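Local coordinates for thioesterase (PDB 3QMW), which probably hydrolyses thioesters as an alpha/beta-hydrolase-fold thioesterase of the prodiginine biosynthetic pathway in Streptomyces coelicolor, at residues P37-T42 with A183-C188; A100-S105 with F130-R135. All coordinates share one frame; numbering follows the deposited sequence.

Contact 1 of 2, residues P37-T42 with A183-C188; sequences PYAGGT and ADLRAC
Asp184 reaches from its helix to the tight turn at Ala39 and Gly40 and makes the one polar link between the two segments. Its CB bond is directed at the turn, and the methylene lies against Ala39: Asp184 CB lies 3.8 Å from Ala39 CB, close to the backbone N of Gly40 as well. Because CG stands anti to the carbonyl carbon (chi1 -78°), the carboxylate extends past Ala39 toward the next peptide. Asp184 CG itself lies 3.5 Å from Gly40 N. At the tip, Gly40 N donates to Asp184 OD2 at 2.6 Å, in a nearly straight bond (163° at the hydrogen) that uses the anti lone pair, the one turned away from OD1. The same oxygen forms a salt bridge with Arg67, whose NH2 also donates to Gly41 O, and the arginine therefore ties the carboxylate to the turn a second time.

The turn is type II, running from Tyr38 to Gly41 and closed by its own bond from Gly41 N to Tyr38 O at 2.9 Å. Gly40 takes a positive phi of 88°, which glycine accepts readily, and its N-H points to the Asp184 carboxylate. Beside the polar link, Ala39 CB also meets Leu185 CD2 at 4.2 Å, a modest apolar contact.

Met106, at the start of helix 106-120, packs against both Ala39 and Asp184. The contact thus joins the loop between strand 31-36 and helix 49-53 to helix 178-189, with helix 106-120 adjoining both.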
loop_
_atom_site.group_PDB
_atom_site.type_symbol
_atom_site.label_atom_id
_atom_site.label_comp_id
_atom_site.label_asym_id
_atom_site.label_seq_id
_atom_site.Cartn_x
_atom_site.Cartn_y
_atom_site.Cartn_z
ATOM N N PRO D 37 11.680 16.125 1.504
ATOM C CA PRO D 37 12.077 15.602 2.803
ATOM C C PRO D 37 11.814 16.545 3.953
ATOM O O PRO D 37 11.354 17.666 3.765
ATOM C CB PRO D 37 13.592 15.382 2.655
ATOM C CG PRO D 37 13.877 15.496 1.201
ATOM C CD PRO D 37 12.865 16.456 0.692
ATOM N N TYR D 38 12.106 16.065 5.148
ATOM C CA TYR D 38 11.919 16.860 6.342
ATOM C C TYR D 38 13.141 17.739 6.522
ATOM O O TYR D 38 14.137 17.606 5.784
ATOM C CB TYR D 38 11.676 15.979 7.580
ATOM C CG TYR D 38 12.566 14.764 7.685
ATOM C CD1 TYR D 38 12.090 13.497 7.345
ATOM C CD2 TYR D 38 13.874 14.870 8.126
ATOM C CE1 TYR D 38 12.907 12.364 7.439
ATOM C CE2 TYR D 38 14.693 13.755 8.218
ATOM C CZ TYR D 38 14.203 12.502 7.870
ATOM O OH TYR D 38 15.012 11.394 7.949
ATOM N N ALA D 39 13.042 18.643 7.495
ATOM C CA ALA D 39 14.140 19.514 7.879
ATOM C C ALA D 39 15.349 18.687 8.212
ATOM O O ALA D 39 15.295 17.863 9.117
ATOM C CB ALA D 39 13.759 20.351 9.085
ATOM N N GLY D 40 16.438 18.923 7.483
ATOM C CA GLY D 40 17.727 18.269 7.729
ATOM C C GLY D 40 17.836 16.951 6.979
ATOM O O GLY D 40 18.817 16.207 7.146
ATOM N N GLY D 41 16.831 16.680 6.146
ATOM C CA GLY D 41 16.681 15.393 5.505
ATOM C C GLY D 41 17.269 15.396 4.125
ATOM O O GLY D 41 17.680 16.422 3.608
ATOM N N THR D 42 17.300 14.219 3.532
ATOM C CA THR D 42 17.865 14.021 2.210
ATOM C C THR D 42 16.911 13.111 1.448
ATOM O O THR D 42 15.854 12.771 1.959
ATOM C CB THR D 42 19.272 13.404 2.319
ATOM O OG1 THR D 42 19.186 12.035 2.743
ATOM C CG2 THR D 42 20.106 14.189 3.331
ATOM N N ALA D 183 19.458 25.597 8.353
ATOM C CA ALA D 183 18.980 26.309 7.173
ATOM C C ALA D 183 17.592 25.811 6.738
ATOM O O ALA D 183 16.768 26.593 6.255
ATOM C CB ALA D 183 19.979 26.190 6.038
ATOM N N ASP D 184 17.326 24.515 6.913
ATOM C CA ASP D 184 15.981 23.974 6.667
ATOM C C ASP D 184 14.962 24.518 7.672
ATOM O O ASP D 184 13.873 24.933 7.288
ATOM C CB ASP D 184 15.971 22.436 6.731
ATOM C CG ASP D 184 16.526 21.769 5.471
ATOM O OD1 ASP D 184 16.775 22.451 4.451
ATOM O OD2 ASP D 184 16.714 20.532 5.509
ATOM N N LEU D 185 15.307 24.499 8.957
ATOM C CA LEU D 185 14.376 24.945 9.999
ATOM C C LEU D 185 14.079 26.449 9.948
ATOM O O LEU D 185 13.034 26.901 10.416
ATOM C CB LEU D 185 14.883 24.581 11.400
ATOM C CG LEU D 185 14.456 23.256 12.037
ATOM C CD1 LEU D 185 15.050 23.176 13.426
ATOM C CD2 LEU D 185 12.939 23.117 12.118
ATOM N N ARG D 186 15.003 27.222 9.398
ATOM C CA ARG D 186 14.848 28.668 9.353
ATOM C C ARG D 186 13.786 29.073 8.339
ATOM O O ARG D 186 13.054 30.035 8.549
ATOM C CB ARG D 186 16.179 29.346 9.019
ATOM C CG ARG D 186 16.024 30.825 8.723
ATOM C CD ARG D 186 17.241 31.638 9.073
ATOM N NE ARG D 186 17.169 32.930 8.401
ATOM C CZ ARG D 186 17.647 34.070 8.881
ATOM N NH1 ARG D 186 17.515 35.180 8.158
ATOM N NH2 ARG D 186 18.246 34.113 10.072
ATOM N N ALA D 187 13.699 28.339 7.237
ATOM C CA ALA D 187 12.647 28.592 6.270
ATOM C C ALA D 187 11.258 28.273 6.839
ATOM O O ALA D 187 10.265 28.677 6.260
ATOM C CB ALA D 187 12.893 27.806 5.016
ATOM N N CYS D 188 11.192 27.561 7.965
ATOM C CA CYS D 188 9.914 27.168 8.575
ATOM C C CYS D 188 9.462 28.081 9.705
ATOM O O CYS D 188 8.303 28.030 10.118
ATOM C CB CYS D 188 10.007 25.744 9.137
ATOM S SG CYS D 188 10.198 24.465 7.893
#

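Contact 2 of 2, residues A100-S105 with F130-R135; sequences ALFGHS and FVSGSR
Phe130, Ser132 and Ser105 bury the most surface where strand 129-132 runs alongside strand 99-104, the short segments being parallel to within 7°. Phe130 N donates to Leu101 O at 2.7 Å, and the Phe130 carbonyl O accepts from Gly103 N, a donor tilted out of the carbonyl plane. With CG anti to the carbonyl carbon (chi1 -50°), the Phe130 ring is carried back toward Leu101 O and Ala100 CB. The Phe102 side chain crosses that of Phe130 at about a right angle, with Phe130 CB at the edge of the Phe102 ring, 3.7 Å from Phe102 CD1.

Ser132 sits on the same sheet face as both phenylalanines and His104. Ser132 OG lies 2.8 Å from His104 ND1 in a hydrogen bond near the ring plane, while Phe102 CZ approaches Ser132 OG at 3.2 Å. The other ring nitrogen, NE2, bonds to His239 O, so the ring is held at both nitrogens. An alanine in place of His104 would probably leave Ser132 OG without this partner and His239 O without its bond from the imidazole.

Past the strand end, Ser105 N donates to Ser132 O at 2.8 Å, and Ser105 CB covers the rim of one face of the His104 ring. Ser105 has a strained backbone with positive phi (60°), and its OG bonds to His239 NE2. The strand, sharp turn and helix 106-120 match the nucleophile elbow of alpha/beta hydrolases, consistent with Ser105 as nucleophile, within a parallel beta-alpha-beta unit.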
loop_
_atom_site.group_PDB
_atom_site.type_symbol
_atom_site.label_atom_id
_atom_site.label_comp_id
_atom_site.label_asym_id
_atom_site.label_seq_id
_atom_site.Cartn_x
_atom_site.Cartn_y
_atom_site.Cartn_z
ATOM N N ALA D 100 2.098 14.738 -8.823
ATOM C CA ALA D 100 1.568 15.154 -7.525
ATOM C C ALA D 100 2.702 15.465 -6.549
ATOM O O ALA D 100 3.879 15.270 -6.862
ATOM C CB ALA D 100 0.651 14.090 -6.952
ATOM N N LEU D 101 2.336 15.935 -5.364
ATOM C CA LEU D 101 3.308 16.402 -4.396
ATOM C C LEU D 101 3.112 15.678 -3.085
ATOM O O LEU D 101 1.992 15.638 -2.560
ATOM C CB LEU D 101 3.173 17.924 -4.179
ATOM C CG LEU D 101 3.206 18.792 -5.450
ATOM C CD1 LEU D 101 2.814 20.225 -5.153
ATOM C CD2 LEU D 101 4.583 18.693 -6.159
ATOM N N PHE D 102 4.211 15.101 -2.585
ATOM C CA PHE D 102 4.327 14.657 -1.201
ATOM C C PHE D 102 5.383 15.459 -0.432
ATOM O O PHE D 102 6.495 15.668 -0.924
ATOM C CB PHE D 102 4.721 13.183 -1.086
ATOM C CG PHE D 102 5.000 12.788 0.327
ATOM C CD1 PHE D 102 3.961 12.484 1.186
ATOM C CD2 PHE D 102 6.282 12.850 0.837
ATOM C CE1 PHE D 102 4.207 12.186 2.521
ATOM C CE2 PHE D 102 6.526 12.555 2.172
ATOM C CZ PHE D 102 5.493 12.219 3.007
ATOM N N GLY D 103 5.054 15.853 0.795
ATOM C CA GLY D 103 6.033 16.448 1.677
ATOM C C GLY D 103 5.795 16.056 3.116
ATOM O O GLY D 103 4.658 15.967 3.550
ATOM N N HIS D 104 6.846 15.827 3.861
ATOM C CA HIS D 104 6.700 15.541 5.253
ATOM C C HIS D 104 7.282 16.666 6.054
ATOM O O HIS D 104 8.409 16.979 5.908
ATOM C CB HIS D 104 7.428 14.260 5.604
ATOM C CG HIS D 104 7.386 13.925 7.056
ATOM N ND1 HIS D 104 6.230 13.595 7.704
ATOM C CD2 HIS D 104 8.358 13.848 7.981
ATOM C CE1 HIS D 104 6.479 13.367 8.970
ATOM N NE2 HIS D 104 7.765 13.518 9.165
ATOM N N SER D 105 6.518 17.246 6.949
ATOM C CA SER D 105 7.060 18.294 7.770
ATOM C C SER D 105 7.523 19.443 6.881
ATOM O O SER D 105 6.802 19.914 6.066
ATOM C CB SER D 105 8.185 17.742 8.611
ATOM O OG SER D 105 8.410 18.546 9.732
ATOM N N PHE D 130 -0.143 15.624 -0.967
ATOM C CA PHE D 130 0.001 14.875 0.281
ATOM C C PHE D 130 0.950 15.587 1.227
ATOM O O PHE D 130 2.032 16.019 0.828
ATOM C CB PHE D 130 0.549 13.478 -0.001
ATOM C CG PHE D 130 -0.183 12.754 -1.073
ATOM C CD1 PHE D 130 -1.338 12.037 -0.779
ATOM C CD2 PHE D 130 0.270 12.787 -2.377
ATOM C CE1 PHE D 130 -2.016 11.366 -1.767
ATOM C CE2 PHE D 130 -0.405 12.113 -3.378
ATOM C CZ PHE D 130 -1.541 11.400 -3.079
ATOM N N VAL D 131 0.545 15.697 2.485
ATOM C CA VAL D 131 1.379 16.319 3.498
ATOM C C VAL D 131 1.270 15.531 4.788
ATOM O O VAL D 131 0.173 15.337 5.299
ATOM C CB VAL D 131 0.978 17.808 3.771
ATOM C CG1 VAL D 131 0.785 18.580 2.469
ATOM C CG2 VAL D 131 -0.274 17.899 4.652
ATOM N N SER D 132 2.404 15.080 5.315
ATOM C CA SER D 132 2.402 14.355 6.572
ATOM C C SER D 132 3.194 15.104 7.633
ATOM O O SER D 132 4.095 15.868 7.310
ATOM C CB SER D 132 2.960 12.947 6.375
ATOM O OG SER D 132 4.248 12.982 5.799
ATOM N N GLY D 133 2.826 14.892 8.894
ATOM C CA GLY D 133 3.499 15.504 10.032
ATOM C C GLY D 133 3.707 17.004 9.928
ATOM O O GLY D 133 4.715 17.521 10.400
ATOM N N SER D 134 2.762 17.712 9.321
ATOM C CA SER D 134 2.877 19.167 9.161
ATOM C C SER D 134 1.598 19.895 9.558
ATOM O O SER D 134 0.507 19.541 9.113
ATOM C CB SER D 134 3.235 19.512 7.713
ATOM O OG SER D 134 3.311 20.915 7.525
ATOM N N ARG D 135 1.743 20.906 10.407
ATOM C CA ARG D 135 0.649 21.835 10.730
ATOM C C ARG D 135 0.273 22.676 9.512
ATOM O O ARG D 135 1.028 22.754 8.538
ATOM C CB ARG D 135 1.072 22.772 11.859
ATOM C CG ARG D 135 2.279 23.658 11.487
ATOM C CD ARG D 135 2.744 24.537 12.615
ATOM N NE ARG D 135 2.970 23.787 13.841
ATOM C CZ ARG D 135 3.467 24.319 14.954
ATOM N NH1 ARG D 135 3.818 25.606 14.998
ATOM N NH2 ARG D 135 3.626 23.556 16.031
#

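The two contacts have centres about 13 Å apart and meet through Tyr38, whose backbone belongs to the turn of contact 1 but whose side chain faces contact 2. Tyr38 CD1 packs 3.8 Å from His104 CD2, and Tyr38 CB lies 4.0 Å from Ser105 CB. Contact 2 would supply the probable nucleophile, Ser105, of a Ser-His-Asp triad completed by His239 and Asp211, while contact 1 fixes the turn that begins at Tyr38 to helix 178-189. Met106, directly after Ser105, packs on Ala39 and Asp184 and forms a second connection. Along the chain, contact 2 is nested within the loop closed by contact 1.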